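Local coordinates for protein succinate dehydrogenase subunit B (PDB 6LUM) that probably passes electrons from succinate oxidation in the flavoprotein subunit through its three iron-sulfur clusters toward the quinone site in the membrane, at residues A23-L28 with S45-C50; F33-P38 with V125-V130. One frame throughout, in Å; residues are numbered along the deposited sequence.

Contact 1: A23-L28 with S45-C50; sequences AVMVTL and SFRVPC
Arg47 and Thr27 form a non-hydrogen-bonded pair in an antiparallel beta hairpin, the strands 27-32 and 42-47 at one edge of the beta-grasp sheet of the 2Fe-2S (plant-type ferredoxin) domain. The Arg47 chain leaves CB extended, with CG anti to the backbone N (chi1 171°). Arg47 CG lies 3.5 Å from Met25 CE, and the next carbon, CD, also touches that methyl; the two side chains cross at about a right angle. The chain then bends at chi3 (-49°), which brings the guanidinium back across the hairpin. One face of it lies over Thr27 OG1, off centre, with 3.4 Å between that oxygen and Arg47 NH1. Arg47 NH2 ends 3.0 Å from Met25 O.

The backbones are joined by three bonds. Leu28 and Phe46 exchange two, and Val48 N gives the third to Val26 O, running almost along the C=O axis. Leu28 and Val48 touch through CD1 and CG2, and Val63 of helix 56-67 packs on both. Nearer the start of 23-28, side chains meet. Ala23 CB rests 3.7 Å from Pro49 CB, and Val26 CG2 meets Cys50 CB at 3.6 Å.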
loop_
_atom_site.group_PDB
_atom_site.type_symbol
_atom_site.label_atom_id
_atom_site.label_comp_id
_atom_site.label_asym_id
_atom_site.label_seq_id
_atom_site.Cartn_x
_atom_site.Cartn_y
_atom_site.Cartn_z
ATOM N N ALA J 23 47.469 40.957 -12.746
ATOM C CA ALA J 23 46.937 40.378 -11.526
ATOM C C ALA J 23 46.418 41.461 -10.597
ATOM O O ALA J 23 46.970 42.563 -10.521
ATOM C CB ALA J 23 48.002 39.548 -10.804
ATOM N N VAL J 24 45.345 41.133 -9.894
ATOM C CA VAL J 24 44.822 42.001 -8.855
ATOM C C VAL J 24 45.085 41.435 -7.468
ATOM O O VAL J 24 44.935 42.169 -6.479
ATOM C CB VAL J 24 43.319 42.268 -9.058
ATOM C CG1 VAL J 24 42.885 43.507 -8.297
ATOM C CG2 VAL J 24 43.024 42.432 -10.532
ATOM N N MET J 25 45.483 40.172 -7.361
ATOM C CA MET J 25 45.909 39.583 -6.099
ATOM C C MET J 25 44.774 39.601 -5.078
ATOM O O MET J 25 44.961 39.929 -3.907
ATOM C CB MET J 25 47.152 40.293 -5.567
ATOM C CG MET J 25 48.290 40.356 -6.572
ATOM S SD MET J 25 48.992 38.751 -6.991
ATOM C CE MET J 25 49.404 38.126 -5.368
ATOM N N VAL J 26 43.578 39.242 -5.548
ATOM C CA VAL J 26 42.418 39.111 -4.680
ATOM C C VAL J 26 42.719 38.158 -3.527
ATOM O O VAL J 26 43.489 37.203 -3.654
ATOM C CB VAL J 26 41.224 38.620 -5.514
ATOM C CG1 VAL J 26 40.009 38.384 -4.657
ATOM C CG2 VAL J 26 40.909 39.620 -6.592
ATOM N N THR J 27 42.111 38.435 -2.380
ATOM C CA THR J 27 42.250 37.608 -1.191
ATOM C C THR J 27 40.981 36.793 -0.996
ATOM O O THR J 27 39.877 37.319 -1.148
ATOM C CB THR J 27 42.512 38.471 0.043
ATOM O OG1 THR J 27 43.829 39.023 -0.031
ATOM C CG2 THR J 27 42.388 37.656 1.305
ATOM N N LEU J 28 41.139 35.513 -0.682
ATOM C CA LEU J 28 40.026 34.639 -0.344
ATOM C C LEU J 28 40.079 34.314 1.137
ATOM O O LEU J 28 41.159 34.240 1.723
ATOM C CB LEU J 28 40.062 33.341 -1.148
ATOM C CG LEU J 28 40.311 33.403 -2.650
ATOM C CD1 LEU J 28 40.524 32.008 -3.167
ATOM C CD2 LEU J 28 39.158 34.047 -3.366
ATOM N N SER J 45 43.084 32.745 5.270
ATOM C CA SER J 45 43.130 33.733 4.205
ATOM C C SER J 45 44.259 33.414 3.244
ATOM O O SER J 45 45.402 33.225 3.667
ATOM C CB SER J 45 43.301 35.138 4.770
ATOM O OG SER J 45 43.449 36.087 3.734
ATOM N N PHE J 46 43.929 33.376 1.955
ATOM C CA PHE J 46 44.869 33.122 0.877
ATOM C C PHE J 46 44.912 34.319 -0.058
ATOM O O PHE J 46 43.940 35.062 -0.173
ATOM C CB PHE J 46 44.475 31.895 0.076
ATOM C CG PHE J 46 44.372 30.649 0.887
ATOM C CD1 PHE J 46 43.154 30.216 1.357
ATOM C CD2 PHE J 46 45.491 29.898 1.166
ATOM C CE1 PHE J 46 43.058 29.067 2.093
ATOM C CE2 PHE J 46 45.392 28.749 1.900
ATOM C CZ PHE J 46 44.175 28.335 2.362
ATOM N N ARG J 47 46.029 34.489 -0.748
ATOM C CA ARG J 47 46.182 35.562 -1.718
ATOM C C ARG J 47 46.496 34.966 -3.078
ATOM O O ARG J 47 47.553 34.358 -3.261
ATOM C CB ARG J 47 47.278 36.537 -1.302
ATOM C CG ARG J 47 47.619 37.545 -2.374
ATOM C CD ARG J 47 48.545 38.606 -1.837
ATOM N NE ARG J 47 48.039 39.147 -0.583
ATOM C CZ ARG J 47 47.199 40.171 -0.504
ATOM N NH1 ARG J 47 46.782 40.601 0.679
ATOM N NH2 ARG J 47 46.780 40.768 -1.609
ATOM N N VAL J 48 45.589 35.151 -4.029
ATOM C CA VAL J 48 45.701 34.530 -5.344
ATOM C C VAL J 48 45.526 35.594 -6.417
ATOM O O VAL J 48 44.846 36.598 -6.180
ATOM C CB VAL J 48 44.665 33.413 -5.507
ATOM C CG1 VAL J 48 44.872 32.364 -4.462
ATOM C CG2 VAL J 48 43.282 33.977 -5.390
ATOM N N PRO J 49 46.106 35.428 -7.602
ATOM C CA PRO J 49 45.904 36.417 -8.660
ATOM C C PRO J 49 44.593 36.189 -9.387
ATOM O O PRO J 49 44.151 35.054 -9.567
ATOM C CB PRO J 49 47.097 36.178 -9.588
ATOM C CG PRO J 49 47.374 34.757 -9.429
ATOM C CD PRO J 49 47.087 34.411 -7.999
ATOM N N CYS J 50 43.974 37.284 -9.806
ATOM C CA CYS J 50 42.701 37.255 -10.501
ATOM C C CYS J 50 42.862 37.875 -11.879
ATOM O O CYS J 50 43.861 38.532 -12.170
ATOM C CB CYS J 50 41.626 37.997 -9.701
ATOM S SG CYS J 50 40.000 38.072 -10.463
#

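Contact 2: F33-P38 with V125-V130; sequences FNPENP and VEKDLV
Phe33 sets the CD2-CE2 edge of its ring beside Glu126 O and Lys127 CA, which lie near the ring plane, with Val125 CG1 oblique to it. The Val125-Val130 segment is part of a small antiparallel beta hairpin of the 2Fe-2S domain, strands 125-127 and 130-131: a type II beta turn runs from Lys127 to Val130, and Glu126 and Lys127 together face Val130 as a classic beta bulge. The ring of Phe33 gets there because its CG stands anti to the backbone N (chi1 162°). Phe33 CD2 touches Val125 CG1 at 3.9 Å, the two side chains meeting at a slant.

Pro35 fills the next place. Its CB sits 3.3 Å from Glu126 O, and its CD packs 3.6 Å from Lys127 CG. The aliphatic chain of Lys127 runs obliquely past this proline, then beside Asn34, whose OD1 is 3.8 Å from Lys127 CE. A last bend at chi4 (-54°) turns the amine back to its own segment, where Lys127 NZ forms a salt bridge with Asp128 OD1. With an alanine here, Pro35 would probably lose the chain it packs on, and Asp128 OD1 one of its positive partners, Arg32 being a weak second. Asp128 OD2 is held separately by the backbone N of Thr72.

Subunit A packs on both segments: its Arg500 touches Pro35, and its Tyr501 touches Glu126 and Lys127. Phe33 O receives a CA-H...O contact from Lys127 CA at 3.5 Å.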
loop_
_atom_site.group_PDB
_atom_site.type_symbol
_atom_site.label_atom_id
_atom_site.label_comp_id
_atom_site.label_asym_id
_atom_site.label_seq_id
_atom_site.Cartn_x
_atom_site.Cartn_y
_atom_site.Cartn_z
ATOM N N PHE J 33 37.770 23.464 7.876
ATOM C CA PHE J 33 37.326 22.559 8.928
ATOM C C PHE J 33 37.832 21.174 8.581
ATOM O O PHE J 33 37.403 20.599 7.581
ATOM C CB PHE J 33 35.810 22.559 9.048
ATOM C CG PHE J 33 35.256 21.370 9.779
ATOM C CD1 PHE J 33 35.213 21.346 11.155
ATOM C CD2 PHE J 33 34.763 20.284 9.093
ATOM C CE1 PHE J 33 34.701 20.255 11.825
ATOM C CE2 PHE J 33 34.254 19.196 9.759
ATOM C CZ PHE J 33 34.222 19.182 11.122
ATOM N N ASN J 34 38.726 20.646 9.385
ATOM C CA ASN J 34 39.292 19.323 9.165
ATOM C C ASN J 34 38.521 18.310 9.987
ATOM O O ASN J 34 38.352 18.513 11.193
ATOM C CB ASN J 34 40.763 19.310 9.562
ATOM C CG ASN J 34 41.598 18.389 8.702
ATOM O OD1 ASN J 34 41.080 17.617 7.907
ATOM N ND2 ASN J 34 42.909 18.483 8.850
ATOM N N PRO J 35 38.022 17.236 9.401
ATOM C CA PRO J 35 37.122 16.352 10.146
ATOM C C PRO J 35 37.835 15.428 11.110
ATOM O O PRO J 35 37.221 14.951 12.068
ATOM C CB PRO J 35 36.434 15.554 9.037
ATOM C CG PRO J 35 37.442 15.490 7.980
ATOM C CD PRO J 35 38.172 16.798 8.007
ATOM N N GLU J 36 39.108 15.139 10.868
ATOM C CA GLU J 36 39.804 14.210 11.746
ATOM C C GLU J 36 41.104 14.746 12.318
ATOM O O GLU J 36 41.381 14.510 13.495
ATOM C CB GLU J 36 40.097 12.889 11.017
ATOM C CG GLU J 36 41.130 12.991 9.911
ATOM C CD GLU J 36 41.444 11.658 9.282
ATOM O OE1 GLU J 36 40.801 10.659 9.662
ATOM O OE2 GLU J 36 42.346 11.605 8.424
ATOM N N ASN J 37 41.920 15.450 11.531
ATOM C CA ASN J 37 43.289 15.639 11.997
ATOM C C ASN J 37 43.330 16.617 13.177
ATOM O O ASN J 37 43.631 16.177 14.295
ATOM C CB ASN J 37 44.196 16.036 10.827
ATOM C CG ASN J 37 44.278 14.956 9.762
ATOM O OD1 ASN J 37 43.482 14.929 8.826
ATOM N ND2 ASN J 37 45.244 14.056 9.905
ATOM N N PRO J 38 43.056 17.932 13.019
ATOM C CA PRO J 38 42.447 18.648 14.145
ATOM C C PRO J 38 40.953 18.806 13.944
ATOM O O PRO J 38 40.504 18.951 12.806
ATOM C CB PRO J 38 43.168 19.997 14.131
ATOM C CG PRO J 38 43.382 20.252 12.705
ATOM C CD PRO J 38 43.615 18.901 12.053
ATOM N N VAL J 125 28.518 19.481 7.588
ATOM C CA VAL J 125 29.805 19.660 6.933
ATOM C C VAL J 125 30.649 18.407 7.111
ATOM O O VAL J 125 30.673 17.804 8.191
ATOM C CB VAL J 125 30.511 20.899 7.502
ATOM C CG1 VAL J 125 31.783 21.158 6.779
ATOM C CG2 VAL J 125 29.613 22.094 7.387
ATOM N N GLU J 126 31.340 17.998 6.047
ATOM C CA GLU J 126 32.235 16.851 6.093
ATOM C C GLU J 126 33.698 17.230 5.999
ATOM O O GLU J 126 34.537 16.537 6.566
ATOM C CB GLU J 126 31.902 15.875 4.965
ATOM C CG GLU J 126 30.532 15.259 5.082
ATOM C CD GLU J 126 30.393 14.372 6.301
ATOM O OE1 GLU J 126 30.589 13.147 6.175
ATOM O OE2 GLU J 126 30.084 14.894 7.390
ATOM N N LYS J 127 34.019 18.303 5.293
ATOM C CA LYS J 127 35.345 18.892 5.264
ATOM C C LYS J 127 35.152 20.338 4.835
ATOM O O LYS J 127 34.020 20.828 4.789
ATOM C CB LYS J 127 36.272 18.092 4.339
ATOM C CG LYS J 127 37.734 18.183 4.693
ATOM C CD LYS J 127 38.456 16.932 4.290
ATOM C CE LYS J 127 39.945 17.122 4.363
ATOM N NZ LYS J 127 40.377 18.294 3.577
ATOM N N ASP J 128 36.229 21.027 4.522
ATOM C CA ASP J 128 36.068 22.390 4.044
ATOM C C ASP J 128 35.291 22.413 2.742
ATOM O O ASP J 128 35.618 21.689 1.807
ATOM C CB ASP J 128 37.434 23.033 3.881
ATOM C CG ASP J 128 38.440 22.084 3.318
ATOM O OD1 ASP J 128 39.337 21.668 4.080
ATOM O OD2 ASP J 128 38.351 21.755 2.122
ATOM N N LEU J 129 34.230 23.211 2.705
ATOM C CA LEU J 129 33.379 23.447 1.543
ATOM C C LEU J 129 32.696 22.195 1.017
ATOM O O LEU J 129 32.057 22.253 -0.030
ATOM C CB LEU J 129 34.152 24.107 0.401
ATOM C CG LEU J 129 35.067 25.270 0.739
ATOM C CD1 LEU J 129 35.778 25.738 -0.494
ATOM C CD2 LEU J 129 34.281 26.380 1.328
ATOM N N VAL J 130 32.785 21.070 1.712
ATOM C CA VAL J 130 32.094 19.846 1.323
ATOM C C VAL J 130 31.052 19.547 2.387
ATOM O O VAL J 130 31.372 19.519 3.577
ATOM C CB VAL J 130 33.066 18.667 1.162
ATOM C CG1 VAL J 130 32.308 17.394 1.064
ATOM C CG2 VAL J 130 33.893 18.840 -0.058
#

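From the N terminus the chain first passes 23-28, follows strand 27-32 and enters the loop that holds 33-38. It returns along strand 42-47 to 45-50, where contact 1 closes the hairpin. Contact 2 stays unclosed much longer. Helix 56-67, the cluster-binding loop with Cys77 and Cys82, and strand 114-118 all come before 125-130 meets the hairpin loop. The two contacts therefore cross, since 33-38 lies inside the loop closed by contact 1 while its partner lies beyond it. Their centres are 23 Å apart and they do not touch. Contact 1 ties the edge of the main sheet; contact 2 joins the hairpin loop to the small sheet, beside subunit A.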